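Local coordinates for protein N-alpha-acetyltransferase 35, NatC auxiliary subunit (Saccharomyces cerevisiae, PDB 6YGA) that serves as the auxiliary subunit of the NatC complex, which acetylates protein N-termini, including that of the L-A virus Gag protein, at residues I101-D106 with P111-S116. Numbering follows the deposited sequence.
Sequences ISWLND and PTTVLS
The loop joining helices 85-104 and 118-129 folds back on the first of them, bringing Thr113 and Val114 against Trp103, near the C-terminal part of helix 85-104. The two segments come nearest at Trp103 and Thr113, whose CA atoms lie 5.9 Å apart, and the four touching residues are all buried. No hydrogen bond links the two segments, so the contact rests on side-chain packing with a modest 159 Å² buried.

Thr113 meets the tryptophan at its root: OG1 lies 3.3 Å from Trp103 CB, and the two side chains cross at about a right angle. With chi1 at 59°, OG1 sits between the backbone N and carbonyl carbon of Thr113, while CG2 is directed to the helix backbone, 3.8 Å from Trp103 N. The same methyl lies 4.0 Å from Ser102 OG. Although OG1 abuts carbon on the helix side, its polar need is met by the carbonyl oxygen of Thr109, within the loop itself.

Farther out along the indole, Val114 CG2 approaches Trp103 CE3 obliquely at 3.7 Å. The methyl of Leu104 CD2 covers one face of the ring, 3.5 Å above its centre. Indole NE1 donates a hydrogen bond to Asn178 O, which probably helps to hold the ring's orientation.

On the loop side, Thr113 O accepts two bonds from Ser116, from N at 3.3 Å and from OG at 2.5 Å. Both donors come from the same face of the carbonyl plane, with OG tilted 24° from it, consistent with a tight bend at 113-116. The whole is a helix packed through side chains on the loop that follows it, in the helical part of the Mak10 family region, where Thr159 of helix 142-167 touches both Trp103 and Val114.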
ATOM      1  N   ILE B 101      10.500  16.412  -0.943  1.00 53.89           N
ATOM      2  CA  ILE B 101       9.169  16.263  -0.360  1.00 51.30           C
ATOM      3  C   ILE B 101       8.251  15.500  -1.309  1.00 48.84           C
ATOM      4  O   ILE B 101       7.533  14.581  -0.899  1.00 46.80           O
ATOM      5  CB  ILE B 101       8.588  17.642   0.001  1.00 53.41           C
ATOM      6  CG1 ILE B 101       9.447  18.326   1.070  1.00 54.20           C
ATOM      7  CG2 ILE B 101       7.146  17.516   0.470  1.00 53.63           C
ATOM      8  CD1 ILE B 101       9.074  19.776   1.330  1.00 53.98           C
ATOM      9  N   SER B 102       8.264  15.870  -2.594  1.00 49.78           N
ATOM     10  CA  SER B 102       7.433  15.182  -3.580  1.00 49.78           C
ATOM     11  C   SER B 102       7.765  13.695  -3.642  1.00 50.73           C
ATOM     12  O   SER B 102       6.876  12.856  -3.834  1.00 48.03           O
ATOM     13  CB  SER B 102       7.614  15.836  -4.951  1.00 49.57           C
ATOM     14  OG  SER B 102       6.772  15.257  -5.931  1.00 49.57           O
ATOM     15  N   TRP B 103       9.043  13.352  -3.466  1.00 50.70           N
ATOM     16  CA  TRP B 103       9.475  11.960  -3.521  1.00 47.67           C
ATOM     17  C   TRP B 103       8.949  11.167  -2.326  1.00 46.74           C
ATOM     18  O   TRP B 103       8.340  10.104  -2.496  1.00 45.35           O
ATOM     19  CB  TRP B 103      11.004  11.911  -3.584  1.00 45.48           C
ATOM     20  CG  TRP B 103      11.616  10.556  -3.425  1.00 44.53           C
ATOM     21  CD1 TRP B 103      11.117   9.369  -3.871  1.00 45.27           C
ATOM     22  CD2 TRP B 103      12.853  10.251  -2.767  1.00 44.66           C
ATOM     23  NE1 TRP B 103      11.966   8.341  -3.532  1.00 45.47           N
ATOM     24  CE2 TRP B 103      13.038   8.858  -2.854  1.00 44.22           C
ATOM     25  CE3 TRP B 103      13.819  11.021  -2.113  1.00 45.30           C
ATOM     26  CZ2 TRP B 103      14.148   8.219  -2.314  1.00 44.78           C
ATOM     27  CZ3 TRP B 103      14.921  10.386  -1.578  1.00 46.39           C
ATOM     28  CH2 TRP B 103      15.078   8.998  -1.680  1.00 47.57           C
ATOM     29  N   LEU B 104       9.160  11.675  -1.112  1.00 46.51           N
ATOM     30  CA  LEU B 104       8.852  10.932   0.106  1.00 46.08           C
ATOM     31  C   LEU B 104       7.435  11.181   0.614  1.00 45.46           C
ATOM     32  O   LEU B 104       6.737  10.234   0.989  1.00 44.51           O
ATOM     33  CB  LEU B 104       9.867  11.286   1.197  1.00 47.87           C
ATOM     34  CG  LEU B 104      11.338  11.131   0.804  1.00 47.71           C
ATOM     35  CD1 LEU B 104      12.258  11.681   1.886  1.00 46.08           C
ATOM     36  CD2 LEU B 104      11.657   9.676   0.522  1.00 46.81           C
ATOM     37  N   ASN B 105       7.002  12.445   0.650  1.00 44.11           N
ATOM     38  CA  ASN B 105       5.673  12.762   1.166  1.00 43.08           C
ATOM     39  C   ASN B 105       4.578  12.422   0.160  1.00 45.16           C
ATOM     40  O   ASN B 105       3.537  11.873   0.539  1.00 47.81           O
ATOM     41  CB  ASN B 105       5.590  14.242   1.550  1.00 43.64           C
ATOM     42  CG  ASN B 105       6.482  14.597   2.724  1.00 42.63           C
ATOM     43  OD1 ASN B 105       7.706  14.493   2.642  1.00 41.03           O
ATOM     44  ND2 ASN B 105       5.873  15.035   3.820  1.00 44.25           N
ATOM     45  N   ASP B 106       4.787  12.737  -1.117  1.00 45.65           N
ATOM     46  CA  ASP B 106       3.762  12.565  -2.136  1.00 47.97           C
ATOM     47  C   ASP B 106       3.961  11.307  -2.978  1.00 46.18           C
ATOM     48  O   ASP B 106       3.239  11.115  -3.961  1.00 46.04           O
ATOM     49  CB  ASP B 106       3.704  13.800  -3.036  1.00 51.81           C
ATOM     50  CG  ASP B 106       3.407  15.076  -2.263  1.00 57.15           C
ATOM     51  OD1 ASP B 106       2.873  14.983  -1.136  1.00 58.97           O
ATOM     52  OD2 ASP B 106       3.701  16.171  -2.787  1.00 60.70           O
ATOM     53  N   PRO B 111      13.348   8.965 -10.124  1.00 54.60           N
ATOM     54  CA  PRO B 111      13.834   9.596 -11.362  1.00 56.84           C
ATOM     55  C   PRO B 111      13.187  10.936 -11.677  1.00 56.56           C
ATOM     56  O   PRO B 111      13.816  11.768 -12.342  1.00 55.34           O
ATOM     57  CB  PRO B 111      13.510   8.550 -12.438  1.00 58.57           C
ATOM     58  CG  PRO B 111      13.501   7.263 -11.716  1.00 57.13           C
ATOM     59  CD  PRO B 111      12.913   7.576 -10.371  1.00 55.32           C
ATOM     60  N   THR B 112      11.955  11.182 -11.229  1.00 54.66           N
ATOM     61  CA  THR B 112      11.271  12.432 -11.542  1.00 54.40           C
ATOM     62  C   THR B 112      11.428  13.491 -10.460  1.00 52.48           C
ATOM     63  O   THR B 112      10.911  14.602 -10.626  1.00 53.58           O
ATOM     64  CB  THR B 112       9.777  12.184 -11.788  1.00 56.31           C
ATOM     65  OG1 THR B 112       9.188  11.593 -10.624  1.00 55.16           O
ATOM     66  CG2 THR B 112       9.572  11.268 -12.987  1.00 56.19           C
ATOM     67  N   THR B 113      12.113  13.179  -9.359  1.00 50.03           N
ATOM     68  CA  THR B 113      12.299  14.141  -8.278  1.00 50.51           C
ATOM     69  C   THR B 113      13.776  14.458  -8.071  1.00 53.22           C
ATOM     70  O   THR B 113      14.310  15.375  -8.706  1.00 57.13           O
ATOM     71  CB  THR B 113      11.674  13.623  -6.975  1.00 47.25           C
ATOM     72  OG1 THR B 113      12.265  12.370  -6.610  1.00 48.41           O
ATOM     73  CG2 THR B 113      10.172  13.438  -7.140  1.00 43.92           C
ATOM     74  N   VAL B 114      14.450  13.706  -7.198  1.00 51.23           N
ATOM     75  CA  VAL B 114      15.842  14.015  -6.866  1.00 53.60           C
ATOM     76  C   VAL B 114      16.746  13.846  -8.084  1.00 55.34           C
ATOM     77  O   VAL B 114      17.663  14.647  -8.307  1.00 57.96           O
ATOM     78  CB  VAL B 114      16.309  13.146  -5.684  1.00 51.40           C
ATOM     79  CG1 VAL B 114      17.778  13.401  -5.371  1.00 48.17           C
ATOM     80  CG2 VAL B 114      15.446  13.416  -4.460  1.00 52.00           C
ATOM     81  N   LEU B 115      16.503  12.813  -8.891  1.00 56.55           N
ATOM     82  CA  LEU B 115      17.355  12.528 -10.038  1.00 59.78           C
ATOM     83  C   LEU B 115      17.043  13.389 -11.255  1.00 60.25           C
ATOM     84  O   LEU B 115      17.833  13.389 -12.203  1.00 61.03           O
ATOM     85  CB  LEU B 115      17.252  11.047 -10.418  1.00 60.94           C
ATOM     86  CG  LEU B 115      17.825  10.054  -9.407  1.00 61.35           C
ATOM     87  CD1 LEU B 115      17.789   8.643  -9.974  1.00 63.19           C
ATOM     88  CD2 LEU B 115      19.240  10.446  -9.017  1.00 62.12           C
ATOM     89  N   SER B 116      15.919  14.112 -11.263  1.00 60.42           N
ATOM     90  CA  SER B 116      15.645  15.045 -12.351  1.00 59.30           C
ATOM     91  C   SER B 116      16.631  16.206 -12.371  1.00 60.64           C
ATOM     92  O   SER B 116      16.836  16.817 -13.425  1.00 62.75           O
ATOM     93  CB  SER B 116      14.214  15.574 -12.240  1.00 57.80           C
ATOM     94  OG  SER B 116      14.021  16.300 -11.038  1.00 55.40           O
TER